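Local coordinates for mandelate racemase/muconate lactonizing enzyme family protein (Sorangium cellulosum, PDB 3S5S) that is of unknown function but belongs to the enolase superfamily, probably pairing an N-terminal capping domain with a C-terminal beta/alpha barrel, at residues L134-T139 against F339-P344; D243-E248 against A265-I270; I270-G275 against T307-F312; L294-M299 against S320-D325. One frame throughout, in Å; residues are numbered along the deposited sequence.

Interaction 1: residues L134-T139 against F339-P344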
loop_
_atom_site.group_PDB
_atom_site.type_symbol
_atom_site.label_atom_id
_atom_site.label_comp_id
_atom_site.label_asym_id
_atom_site.label_seq_id
_atom_site.Cartn_x
_atom_site.Cartn_y
_atom_site.Cartn_z
ATOM N N LEU A 134 3.232 -14.147 15.540
ATOM C CA LEU A 134 2.096 -13.336 16.085
ATOM C C LEU A 134 1.509 -14.011 17.280
ATOM O O LEU A 134 1.727 -15.189 17.465
ATOM C CB LEU A 134 0.995 -13.043 15.061
ATOM C CG LEU A 134 1.326 -12.331 13.741
ATOM C CD1 LEU A 134 0.146 -12.423 12.801
ATOM C CD2 LEU A 134 1.750 -10.842 13.920
ATOM N N THR A 135 0.820 -13.246 18.121
ATOM C CA THR A 135 0.111 -13.776 19.278
ATOM C C THR A 135 -1.372 -13.495 19.096
ATOM O O THR A 135 -1.769 -12.330 18.984
ATOM C CB THR A 135 0.641 -13.145 20.542
ATOM O OG1 THR A 135 1.977 -13.596 20.707
ATOM C CG2 THR A 135 -0.140 -13.560 21.786
ATOM N N THR A 136 -2.176 -14.561 19.047
ATOM C CA THR A 136 -3.634 -14.419 18.798
ATOM C C THR A 136 -4.489 -14.366 20.049
ATOM O O THR A 136 -4.174 -15.004 21.033
ATOM C CB THR A 136 -4.181 -15.500 17.758
ATOM O OG1 THR A 136 -5.522 -15.169 17.359
ATOM C CG2 THR A 136 -4.044 -16.940 18.264
ATOM N N ASP A 137 -5.555 -13.581 20.030
ATOM C CA ASP A 137 -6.616 -13.745 21.019
ATOM C C ASP A 137 -7.423 -15.005 20.670
ATOM O O ASP A 137 -7.162 -15.643 19.641
ATOM C CB ASP A 137 -7.524 -12.497 21.103
ATOM C CG ASP A 137 -8.382 -12.289 19.864
ATOM O OD1 ASP A 137 -8.826 -13.253 19.212
ATOM O OD2 ASP A 137 -8.656 -11.134 19.543
ATOM N N ILE A 138 -8.378 -15.365 21.511
ATOM C CA ILE A 138 -9.301 -16.435 21.222
ATOM C C ILE A 138 -10.656 -15.991 21.686
ATOM O O ILE A 138 -10.805 -15.154 22.579
ATOM C CB ILE A 138 -8.923 -17.787 21.904
ATOM C CG1 ILE A 138 -9.732 -18.971 21.305
ATOM C CG2 ILE A 138 -9.050 -17.680 23.452
ATOM C CD1 ILE A 138 -9.539 -20.355 22.031
ATOM N N THR A 139 -11.675 -16.554 21.068
ATOM C CA THR A 139 -12.957 -15.953 21.161
ATOM C C THR A 139 -13.906 -16.796 21.978
ATOM O O THR A 139 -13.913 -18.002 21.896
ATOM C CB THR A 139 -13.457 -15.489 19.747
ATOM O OG1 THR A 139 -14.878 -15.353 19.759
ATOM C CG2 THR A 139 -13.072 -16.439 18.705
ATOM N N PHE A 339 1.060 -21.627 9.034
ATOM C CA PHE A 339 1.640 -21.267 10.289
ATOM C C PHE A 339 1.617 -22.475 11.214
ATOM O O PHE A 339 0.805 -23.377 11.049
ATOM C CB PHE A 339 0.873 -20.112 10.947
ATOM C CG PHE A 339 -0.596 -20.408 11.231
ATOM C CD1 PHE A 339 -1.561 -19.465 10.939
ATOM C CD2 PHE A 339 -0.990 -21.591 11.840
ATOM C CE1 PHE A 339 -2.926 -19.715 11.219
ATOM C CE2 PHE A 339 -2.329 -21.871 12.113
ATOM C CZ PHE A 339 -3.298 -20.951 11.794
ATOM N N VAL A 340 2.518 -22.462 12.191
ATOM C CA VAL A 340 2.566 -23.463 13.220
ATOM C C VAL A 340 1.949 -22.771 14.431
ATOM O O VAL A 340 2.270 -21.609 14.703
ATOM C CB VAL A 340 4.054 -23.873 13.441
ATOM C CG1 VAL A 340 4.244 -24.690 14.692
ATOM C CG2 VAL A 340 4.599 -24.587 12.163
ATOM N N GLN A 341 1.039 -23.452 15.126
ATOM C CA GLN A 341 0.312 -22.818 16.210
ATOM C C GLN A 341 0.705 -23.428 17.535
ATOM O O GLN A 341 0.828 -24.641 17.647
ATOM C CB GLN A 341 -1.212 -22.891 15.980
ATOM C CG GLN A 341 -2.049 -22.204 17.082
ATOM C CD GLN A 341 -3.327 -21.566 16.573
ATOM O OE1 GLN A 341 -3.818 -21.925 15.504
ATOM N NE2 GLN A 341 -3.914 -20.663 17.371
ATOM N N ARG A 342 0.981 -22.588 18.526
ATOM C CA ARG A 342 1.275 -23.095 19.876
ATOM C C ARG A 342 0.439 -22.284 20.845
ATOM O O ARG A 342 0.886 -21.309 21.413
ATOM C CB ARG A 342 2.802 -23.070 20.208
ATOM C CG ARG A 342 3.646 -24.187 19.525
ATOM C CD ARG A 342 4.984 -23.737 18.848
ATOM N NE ARG A 342 5.938 -22.986 19.685
ATOM C CZ ARG A 342 6.305 -21.707 19.472
ATOM N NH1 ARG A 342 5.792 -21.014 18.431
ATOM N NH2 ARG A 342 7.194 -21.121 20.289
ATOM N N GLY A 343 -0.810 -22.705 21.019
ATOM C CA GLY A 343 -1.774 -21.944 21.822
ATOM C C GLY A 343 -2.039 -20.651 21.062
ATOM O O GLY A 343 -2.419 -20.708 19.915
ATOM N N PRO A 344 -1.771 -19.493 21.693
ATOM C CA PRO A 344 -1.899 -18.158 21.096
ATOM C C PRO A 344 -0.800 -17.794 20.096
ATOM O O PRO A 344 -0.951 -16.847 19.339
ATOM C CB PRO A 344 -1.833 -17.209 22.297
ATOM C CG PRO A 344 -1.256 -17.987 23.428
ATOM C CD PRO A 344 -1.399 -19.463 23.127
#
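T136 and P344 share one backbone hydrogen bond, with T136 N giving to P344 O at 2.6 Å. It is short and nearly straight (171° at the hydrogen). The same oxygen also collects a CA-H...O contact from T135 CA at 3.3 Å, and P344 O thus faces T135 CA, T136 N and T136 CG2.

The van der Waals contacts use the methyls and the proline ring. T136 OG1 lies anti to the backbone N (chi1 -169°), and this puts T136 CG2 beside P344, 3.3 Å from P344 O. On the proline, P344 CB packs against T136 O at 3.5 Å. T135 CG2 runs alongside P344, pointing the same way, 4.1 Å from P344 CB.

Two side-chain bonds within the segments set the local shape. Q341 NE2 gives to G343 O at 3.0 Å; G343 O lies close to the amide plane of Q341, and the bond holds that amide beside G343, where Q341 NE2 comes 3.8 Å from T136 CG2. T136 OG1 gives to D137 O at 2.8 Å, on a lone pair of that oxygen, and it also bonds L324 N.

The contact lies at the surface, where 133-140, a strand of the barrel, meets the antiparallel 340-342 and 345-347 hairpin. L134 packs on A310, A313 and A314 of helix 303-316, and D137 pairs through the backbone with V322.

Interaction 2: residues D243-E248 against A265-I270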
loop_
_atom_site.group_PDB
_atom_site.type_symbol
_atom_site.label_atom_id
_atom_site.label_comp_id
_atom_site.label_asym_id
_atom_site.label_seq_id
_atom_site.Cartn_x
_atom_site.Cartn_y
_atom_site.Cartn_z
ATOM N N ASP A 243 -10.398 1.926 23.758
ATOM C CA ASP A 243 -10.289 1.884 22.291
ATOM C C ASP A 243 -11.551 1.274 21.656
ATOM O O ASP A 243 -12.140 0.311 22.191
ATOM C CB ASP A 243 -9.060 1.064 21.872
ATOM C CG ASP A 243 -7.739 1.844 21.996
ATOM O OD1 ASP A 243 -7.641 2.948 21.409
ATOM O OD2 ASP A 243 -6.798 1.319 22.655
ATOM N N VAL A 244 -11.982 1.848 20.538
ATOM C CA VAL A 244 -13.112 1.301 19.805
ATOM C C VAL A 244 -12.655 0.858 18.408
ATOM O O VAL A 244 -11.932 1.593 17.747
ATOM C CB VAL A 244 -14.219 2.339 19.754
ATOM C CG1 VAL A 244 -15.263 2.045 18.639
ATOM C CG2 VAL A 244 -14.860 2.468 21.130
ATOM N N ALA A 245 -13.046 -0.338 17.957
ATOM C CA ALA A 245 -12.628 -0.813 16.618
ATOM C C ALA A 245 -13.755 -0.687 15.640
ATOM O O ALA A 245 -14.891 -0.999 15.994
ATOM C CB ALA A 245 -12.165 -2.246 16.670
ATOM N N ALA A 246 -13.459 -0.235 14.413
ATOM C CA ALA A 246 -14.413 -0.324 13.292
ATOM C C ALA A 246 -14.150 -1.608 12.522
ATOM O O ALA A 246 -13.003 -1.903 12.208
ATOM C CB ALA A 246 -14.294 0.872 12.371
ATOM N N ASP A 247 -15.190 -2.394 12.259
ATOM C CA ASP A 247 -15.064 -3.617 11.448
ATOM C C ASP A 247 -16.055 -3.506 10.268
ATOM O O ASP A 247 -15.662 -3.145 9.156
ATOM C CB ASP A 247 -15.303 -4.889 12.301
ATOM C CG ASP A 247 -15.090 -6.209 11.515
ATOM O OD1 ASP A 247 -14.877 -6.176 10.277
ATOM O OD2 ASP A 247 -15.116 -7.292 12.155
ATOM N N GLU A 248 -17.336 -3.766 10.533
ATOM C CA GLU A 248 -18.396 -3.608 9.537
ATOM C C GLU A 248 -18.350 -2.197 8.988
ATOM O O GLU A 248 -18.678 -1.988 7.821
ATOM C CB GLU A 248 -19.812 -3.895 10.110
ATOM C CG GLU A 248 -20.193 -5.395 10.382
ATOM C CD GLU A 248 -19.769 -5.920 11.783
ATOM O OE1 GLU A 248 -18.791 -5.388 12.381
ATOM O OE2 GLU A 248 -20.396 -6.894 12.278
ATOM N N ALA A 265 -13.964 5.471 15.676
ATOM C CA ALA A 265 -13.220 4.330 16.228
ATOM C C ALA A 265 -11.807 4.839 16.444
ATOM O O ALA A 265 -11.499 5.947 16.006
ATOM C CB ALA A 265 -13.230 3.176 15.249
ATOM N N THR A 266 -10.965 4.084 17.145
ATOM C CA THR A 266 -9.563 4.472 17.312
ATOM C C THR A 266 -8.728 3.329 16.761
ATOM O O THR A 266 -7.477 3.389 16.725
ATOM C CB THR A 266 -9.183 4.731 18.789
ATOM O OG1 THR A 266 -9.421 3.556 19.550
ATOM C CG2 THR A 266 -9.988 5.928 19.421
ATOM N N VAL A 267 -9.445 2.286 16.327
ATOM C CA VAL A 267 -8.850 1.039 15.836
ATOM C C VAL A 267 -9.592 0.563 14.588
ATOM O O VAL A 267 -10.785 0.785 14.470
ATOM C CB VAL A 267 -8.830 -0.063 16.931
ATOM C CG1 VAL A 267 -8.360 -1.358 16.396
ATOM C CG2 VAL A 267 -7.930 0.373 18.104
ATOM N N VAL A 268 -8.883 -0.055 13.657
ATOM C CA VAL A 268 -9.525 -0.712 12.510
ATOM C C VAL A 268 -9.233 -2.223 12.462
ATOM O O VAL A 268 -8.091 -2.660 12.553
ATOM C CB VAL A 268 -9.124 -0.029 11.140
ATOM C CG1 VAL A 268 -9.339 -0.938 10.033
ATOM C CG2 VAL A 268 -9.965 1.190 10.895
ATOM N N ASN A 269 -10.300 -3.002 12.312
ATOM C CA ASN A 269 -10.209 -4.434 12.049
ATOM C C ASN A 269 -10.135 -4.688 10.540
ATOM O O ASN A 269 -11.099 -4.509 9.812
ATOM C CB ASN A 269 -11.410 -5.135 12.672
ATOM C CG ASN A 269 -11.285 -6.656 12.597
ATOM O OD1 ASN A 269 -10.478 -7.168 11.803
ATOM N ND2 ASN A 269 -12.064 -7.387 13.434
ATOM N N ILE A 270 -8.959 -5.047 10.064
ATOM C CA ILE A 270 -8.706 -5.304 8.656
ATOM C C ILE A 270 -8.902 -6.789 8.429
ATOM O O ILE A 270 -8.347 -7.623 9.161
ATOM C CB ILE A 270 -7.218 -4.939 8.321
ATOM C CG1 ILE A 270 -6.926 -3.478 8.635
ATOM C CG2 ILE A 270 -6.866 -5.215 6.894
ATOM C CD1 ILE A 270 -5.420 -3.076 8.463
#
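Strands 244-246 and 267-270 run parallel, their directions 39° apart, with A245 opposite V267 and A246 opposite V268; helix 253-261 joins them in a beta-alpha-beta unit of the enolase-type barrel. V244 O takes two donors, T266 N at 2.7 Å and V267 N at 2.9 Å. Further along, A246 N gives to V267 O at 2.9 Å, and N269 N gives to A246 O.

A245 and V267 share one face of the sheet, A245 CB meeting V267 CG1 at 3.9 Å. On the other face A246 CB lies 3.8 Å from A265 CB. V244 CG1 lies against A265, and V244 also packs on M233, V236 and T237 of helix 230-239.

At the C-terminal ends D247 and N269 stand side by side, pointing the same way, carboxylate and amide planes 35° apart. Each has its stronger polar partners elsewhere: D247 bridges K271 and K274, while N269 ND2 bonds E222. This is the end of the barrel where enzymes of this superfamily carry their active site.

At the opposite end T266 OG1 accepts from V244 N (3.2 Å) and gives to D243 OD1 at 2.6 Å, meeting that oxygen on its anti side, 15° out of the carboxylate plane.

Interaction 3: residues I270-G275 against T307-F312; sequences IKLMKG and TASACF
Between L272 and S309 a water does the polar work: it accepts from L272 N at 2.7 Å and lies 2.7 Å from S309 OG. L272 lies about where helix 272-289 begins, just past strand 267-270 of the beta/alpha barrel, and the water ties it to helix 303-316, which follows strand 293-296 in the chain. S309 OG has a second, weak bond to A305 O one turn back in its own helix.

The rest of the contact is mostly apolar, and L272 is its centre. L272 CG lies 3.7 Å from S309 OG. Of the two methyls, L272 CD1 reaches the backbone of helix 303-316, 3.9 Å from A308 C and 4.1 Å from A308 CB, while L272 CD2 goes to the ring of F312. The two side chains slide past each other in opposite directions; with F312 CG anti to the backbone N (chi1 170°), the ring comes to lie against L272 CD2.

I270 comes from the strand and crosses F312 at about a right angle, I270 CG2 being 3.9 Å from F312 CE2. A280 and L281 of helix 272-289 and I296 of strand 293-296 also pack on F312, in the layer between barrel strands and outer helices. Over the ring of F312, L272 CD2 stands 3.9 Å from the centroid and only 12° off the normal, a CH-pi contact close to the centre.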
loop_
_atom_site.group_PDB
_atom_site.type_symbol
_atom_site.label_atom_id
_atom_site.label_comp_id
_atom_site.label_asym_id
_atom_site.label_seq_id
_atom_site.Cartn_x
_atom_site.Cartn_y
_atom_site.Cartn_z
ATOM N N ILE A 270 -8.959 -5.047 10.064
ATOM C CA ILE A 270 -8.706 -5.304 8.656
ATOM C C ILE A 270 -8.902 -6.789 8.429
ATOM O O ILE A 270 -8.347 -7.623 9.161
ATOM C CB ILE A 270 -7.218 -4.939 8.321
ATOM C CG1 ILE A 270 -6.926 -3.478 8.635
ATOM C CG2 ILE A 270 -6.866 -5.215 6.894
ATOM C CD1 ILE A 270 -5.420 -3.076 8.463
ATOM N N LYS A 271 -9.656 -7.127 7.387
ATOM C CA LYS A 271 -9.789 -8.530 6.955
ATOM C C LYS A 271 -9.507 -8.616 5.483
ATOM O O LYS A 271 -10.059 -7.831 4.728
ATOM C CB LYS A 271 -11.204 -9.040 7.226
ATOM C CG LYS A 271 -11.576 -8.942 8.697
ATOM C CD LYS A 271 -12.883 -9.540 8.953
ATOM C CE LYS A 271 -13.410 -8.897 10.167
ATOM N NZ LYS A 271 -14.581 -9.666 10.655
ATOM N N LEU A 272 -8.688 -9.588 5.067
ATOM C CA LEU A 272 -8.430 -9.801 3.643
ATOM C C LEU A 272 -9.730 -10.085 2.882
ATOM O O LEU A 272 -9.873 -9.686 1.704
ATOM C CB LEU A 272 -7.412 -10.920 3.437
ATOM C CG LEU A 272 -6.045 -10.696 4.099
ATOM C CD1 LEU A 272 -4.976 -11.610 3.504
ATOM C CD2 LEU A 272 -5.614 -9.260 3.964
ATOM N N MET A 273 -10.697 -10.676 3.595
ATOM C CA MET A 273 -11.889 -11.258 3.010
ATOM C C MET A 273 -13.012 -10.279 2.747
ATOM O O MET A 273 -13.947 -10.626 2.003
ATOM C CB MET A 273 -12.417 -12.404 3.868
ATOM C CG MET A 273 -13.302 -13.384 3.045
ATOM S SD MET A 273 -12.399 -14.544 2.022
ATOM C CE MET A 273 -11.236 -15.066 3.255
ATOM N N LYS A 274 -12.948 -9.078 3.351
ATOM C CA LYS A 274 -13.994 -8.080 3.135
ATOM C C LYS A 274 -13.852 -7.514 1.738
ATOM O O LYS A 274 -14.852 -7.246 1.088
ATOM C CB LYS A 274 -13.867 -6.879 4.076
ATOM C CG LYS A 274 -14.287 -6.996 5.512
ATOM C CD LYS A 274 -13.722 -5.749 6.204
ATOM C CE LYS A 274 -14.395 -5.423 7.498
ATOM N NZ LYS A 274 -13.439 -4.716 8.403
ATOM N N GLY A 275 -12.605 -7.296 1.295
ATOM C CA GLY A 275 -12.339 -6.613 0.003
ATOM C C GLY A 275 -11.071 -7.012 -0.742
ATOM O O GLY A 275 -10.651 -6.310 -1.676
ATOM N N THR A 307 -3.507 -18.220 7.425
ATOM C CA THR A 307 -2.082 -18.016 7.197
ATOM C C THR A 307 -1.855 -16.830 6.258
ATOM O O THR A 307 -0.962 -16.023 6.465
ATOM C CB THR A 307 -1.360 -19.249 6.643
ATOM O OG1 THR A 307 -1.763 -20.407 7.384
ATOM C CG2 THR A 307 0.135 -19.062 6.820
ATOM N N ALA A 308 -2.656 -16.705 5.226
ATOM C CA ALA A 308 -2.535 -15.516 4.382
ATOM C C ALA A 308 -2.602 -14.229 5.222
ATOM O O ALA A 308 -1.790 -13.341 5.046
ATOM C CB ALA A 308 -3.624 -15.512 3.290
ATOM N N SER A 309 -3.585 -14.125 6.105
ATOM C CA SER A 309 -3.699 -13.005 7.044
ATOM C C SER A 309 -2.516 -12.829 7.976
ATOM O O SER A 309 -2.112 -11.707 8.242
ATOM C CB SER A 309 -4.941 -13.163 7.897
ATOM O OG SER A 309 -6.102 -12.935 7.088
ATOM N N ALA A 310 -1.945 -13.921 8.486
ATOM C CA ALA A 310 -0.843 -13.781 9.421
ATOM C C ALA A 310 0.373 -13.263 8.648
ATOM O O ALA A 310 1.057 -12.367 9.125
ATOM C CB ALA A 310 -0.580 -15.052 10.136
ATOM N N CYS A 311 0.585 -13.746 7.421
ATOM C CA CYS A 311 1.681 -13.277 6.558
ATOM C C CYS A 311 1.529 -11.790 6.332
ATOM O O CYS A 311 2.512 -11.051 6.367
ATOM C CB CYS A 311 1.641 -13.969 5.205
ATOM S SG CYS A 311 2.190 -15.668 5.228
ATOM N N PHE A 312 0.282 -11.370 6.106
ATOM C CA PHE A 312 -0.045 -9.968 5.867
ATOM C C PHE A 312 0.307 -9.122 7.113
ATOM O O PHE A 312 1.192 -8.242 7.045
ATOM C CB PHE A 312 -1.535 -9.851 5.410
ATOM C CG PHE A 312 -2.091 -8.438 5.346
ATOM C CD1 PHE A 312 -2.059 -7.714 4.174
ATOM C CD2 PHE A 312 -2.714 -7.851 6.465
ATOM C CE1 PHE A 312 -2.617 -6.385 4.080
ATOM C CE2 PHE A 312 -3.272 -6.527 6.414
ATOM C CZ PHE A 312 -3.223 -5.796 5.184
HETATM O O HOH W 1 -7.733 -10.754 7.279
#

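Interaction 4: residues L294-M299 against S320-D325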
loop_
_atom_site.group_PDB
_atom_site.type_symbol
_atom_site.label_atom_id
_atom_site.label_comp_id
_atom_site.label_asym_id
_atom_site.label_seq_id
_atom_site.Cartn_x
_atom_site.Cartn_y
_atom_site.Cartn_z
ATOM N N LEU A 294 -4.122 -0.832 14.395
ATOM C CA LEU A 294 -4.464 -1.876 13.462
ATOM C C LEU A 294 -4.797 -3.190 14.154
ATOM O O LEU A 294 -4.058 -3.652 15.057
ATOM C CB LEU A 294 -3.315 -2.098 12.459
ATOM C CG LEU A 294 -2.790 -0.847 11.750
ATOM C CD1 LEU A 294 -1.636 -1.226 10.863
ATOM C CD2 LEU A 294 -3.869 -0.393 10.899
ATOM N N MET A 295 -5.885 -3.807 13.688
ATOM C CA MET A 295 -6.294 -5.144 14.124
ATOM C C MET A 295 -6.351 -6.013 12.875
ATOM O O MET A 295 -6.762 -5.562 11.821
ATOM C CB MET A 295 -7.647 -5.057 14.829
ATOM C CG MET A 295 -8.251 -6.376 15.368
ATOM S SD MET A 295 -9.801 -6.115 16.202
ATOM C CE MET A 295 -10.324 -7.755 16.207
ATOM N N ILE A 296 -5.852 -7.235 12.956
ATOM C CA ILE A 296 -5.966 -8.178 11.818
ATOM C C ILE A 296 -6.999 -9.233 12.268
ATOM O O ILE A 296 -6.865 -9.809 13.345
ATOM C CB ILE A 296 -4.592 -8.806 11.437
ATOM C CG1 ILE A 296 -4.700 -9.752 10.210
ATOM C CG2 ILE A 296 -3.974 -9.562 12.617
ATOM C CD1 ILE A 296 -5.160 -9.122 8.905
ATOM N N GLY A 297 -8.060 -9.413 11.498
ATOM C CA GLY A 297 -9.172 -10.251 11.906
ATOM C C GLY A 297 -9.506 -11.192 10.784
ATOM O O GLY A 297 -8.671 -11.426 9.898
ATOM N N GLY A 298 -10.699 -11.783 10.817
ATOM C CA GLY A 298 -11.110 -12.635 9.719
ATOM C C GLY A 298 -12.548 -13.054 9.800
ATOM O O GLY A 298 -13.233 -12.760 10.748
ATOM N N MET A 299 -12.998 -13.739 8.750
ATOM C CA MET A 299 -14.315 -14.379 8.717
ATOM C C MET A 299 -14.193 -15.752 9.426
ATOM O O MET A 299 -13.442 -15.859 10.381
ATOM C CB MET A 299 -14.763 -14.478 7.256
ATOM C CG MET A 299 -15.837 -13.474 6.801
ATOM S SD MET A 299 -15.824 -11.780 7.404
ATOM C CE MET A 299 -16.421 -12.022 9.053
ATOM N N SER A 320 -1.690 -4.027 16.559
ATOM C CA SER A 320 -1.943 -4.084 18.028
ATOM C C SER A 320 -2.817 -5.266 18.450
ATOM O O SER A 320 -2.754 -5.702 19.563
ATOM C CB SER A 320 -2.586 -2.787 18.550
ATOM O OG SER A 320 -1.872 -1.629 18.125
ATOM N N PHE A 321 -3.650 -5.765 17.550
ATOM C CA PHE A 321 -4.561 -6.818 17.893
ATOM C C PHE A 321 -4.449 -7.854 16.808
ATOM O O PHE A 321 -4.442 -7.535 15.600
ATOM C CB PHE A 321 -5.978 -6.276 18.005
ATOM C CG PHE A 321 -6.164 -5.322 19.165
ATOM C CD1 PHE A 321 -6.129 -3.934 18.970
ATOM C CD2 PHE A 321 -6.368 -5.801 20.468
ATOM C CE1 PHE A 321 -6.301 -3.050 20.042
ATOM C CE2 PHE A 321 -6.515 -4.897 21.549
ATOM C CZ PHE A 321 -6.483 -3.529 21.321
ATOM N N VAL A 322 -4.334 -9.100 17.230
ATOM C CA VAL A 322 -4.409 -10.203 16.332
ATOM C C VAL A 322 -5.575 -11.125 16.738
ATOM O O VAL A 322 -5.626 -11.653 17.852
ATOM C CB VAL A 322 -3.056 -10.917 16.337
ATOM C CG1 VAL A 322 -3.072 -12.116 15.407
ATOM C CG2 VAL A 322 -1.929 -9.908 15.988
ATOM N N ASP A 323 -6.508 -11.341 15.827
ATOM C CA ASP A 323 -7.683 -12.142 16.114
ATOM C C ASP A 323 -7.833 -13.193 15.012
ATOM O O ASP A 323 -8.735 -13.070 14.139
ATOM C CB ASP A 323 -8.917 -11.225 16.132
ATOM C CG ASP A 323 -10.226 -11.995 16.313
ATOM O OD1 ASP A 323 -10.274 -13.032 17.024
ATOM O OD2 ASP A 323 -11.220 -11.562 15.750
ATOM N N LEU A 324 -6.952 -14.206 15.045
ATOM C CA LEU A 324 -6.800 -15.213 13.982
ATOM C C LEU A 324 -6.984 -16.635 14.507
ATOM O O LEU A 324 -6.068 -17.466 14.425
ATOM C CB LEU A 324 -5.419 -15.087 13.343
ATOM C CG LEU A 324 -5.183 -13.745 12.650
ATOM C CD1 LEU A 324 -3.732 -13.660 12.091
ATOM C CD2 LEU A 324 -6.294 -13.417 11.552
ATOM N N ASP A 325 -8.163 -16.918 15.029
ATOM C CA ASP A 325 -8.311 -18.068 15.915
ATOM C C ASP A 325 -9.351 -19.119 15.434
ATOM O O ASP A 325 -9.671 -20.037 16.175
ATOM C CB ASP A 325 -8.780 -17.550 17.274
ATOM C CG ASP A 325 -10.181 -16.961 17.195
ATOM O OD1 ASP A 325 -10.589 -16.573 16.088
ATOM O OD2 ASP A 325 -10.893 -16.896 18.212
HETATM O O HOH W 2 -1.547 -0.844 15.540
#
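M295 and F321 meet at their roots: their side chains cross obliquely, with M295 CG 3.5 Å from F321 CB, on the same face of the two parallel strands. From there they part. M295 runs fully extended, CG anti to the backbone N (chi1 180°), and lays M295 CE 3.7 Å from D323 CB. F321 has CG beside its backbone N instead (chi1 -67°), and this leads the ring away from the first strand; both side chains touch L220. The carboxylate of D323 takes its strong partner elsewhere, in a salt bridge from OD2 to K164.

On the other face, I296 turns CG2 to the second strand, where I296 CG2 fits against V322 CG1 at 3.9 Å and L324 CD1 at 4.1 Å. L324 CD2 presses on G297 O from the end of the pair, while F312 and A313 of helix 303-316 cover I296.

The backbone bonds keep these faces in register. L294 O accepts from both S320 N and F321 N, I296 N gives to F321 O at 3.0 Å, and D323 N gives to I296 O at 2.9 Å. A water accepts from L294 N and also bonds S320 OG, bridging the chains at the start of the pair.

M295, touching L220 and E222 of strand 217-222, marks the face that looks to the barrel interior, and I296, touching helix 303-316, the face under the helix layer: a beta-alpha-beta unit, strand 293-296, helix 303-316, strand 319-322, of an enolase-superfamily barrel.

In the fold
Interactions 2 and 4 are strand pairs of the barrel; interaction 1 sits beside its seam. Strand 267-270 of interaction 2 pairs directly with strand 293-296 of interaction 4, V268 O to M295 N at 2.7 Å and I270 N to M295 O at 2.9 Å, and the two centres lie about 11 Å apart. Segment 134-139 of interaction 1 and segment 320-325 of interaction 4 close the barrel through D137 and V322, their contacts centred about 10 Å apart. Interaction 3 packs outside, its centre about 9 Å from that of interaction 4, and shares I270 with interaction 2. Interactions 1 and 2, with centres about 21 Å apart, do not touch. Relatives of this protein have their active site at the C-terminal strand ends.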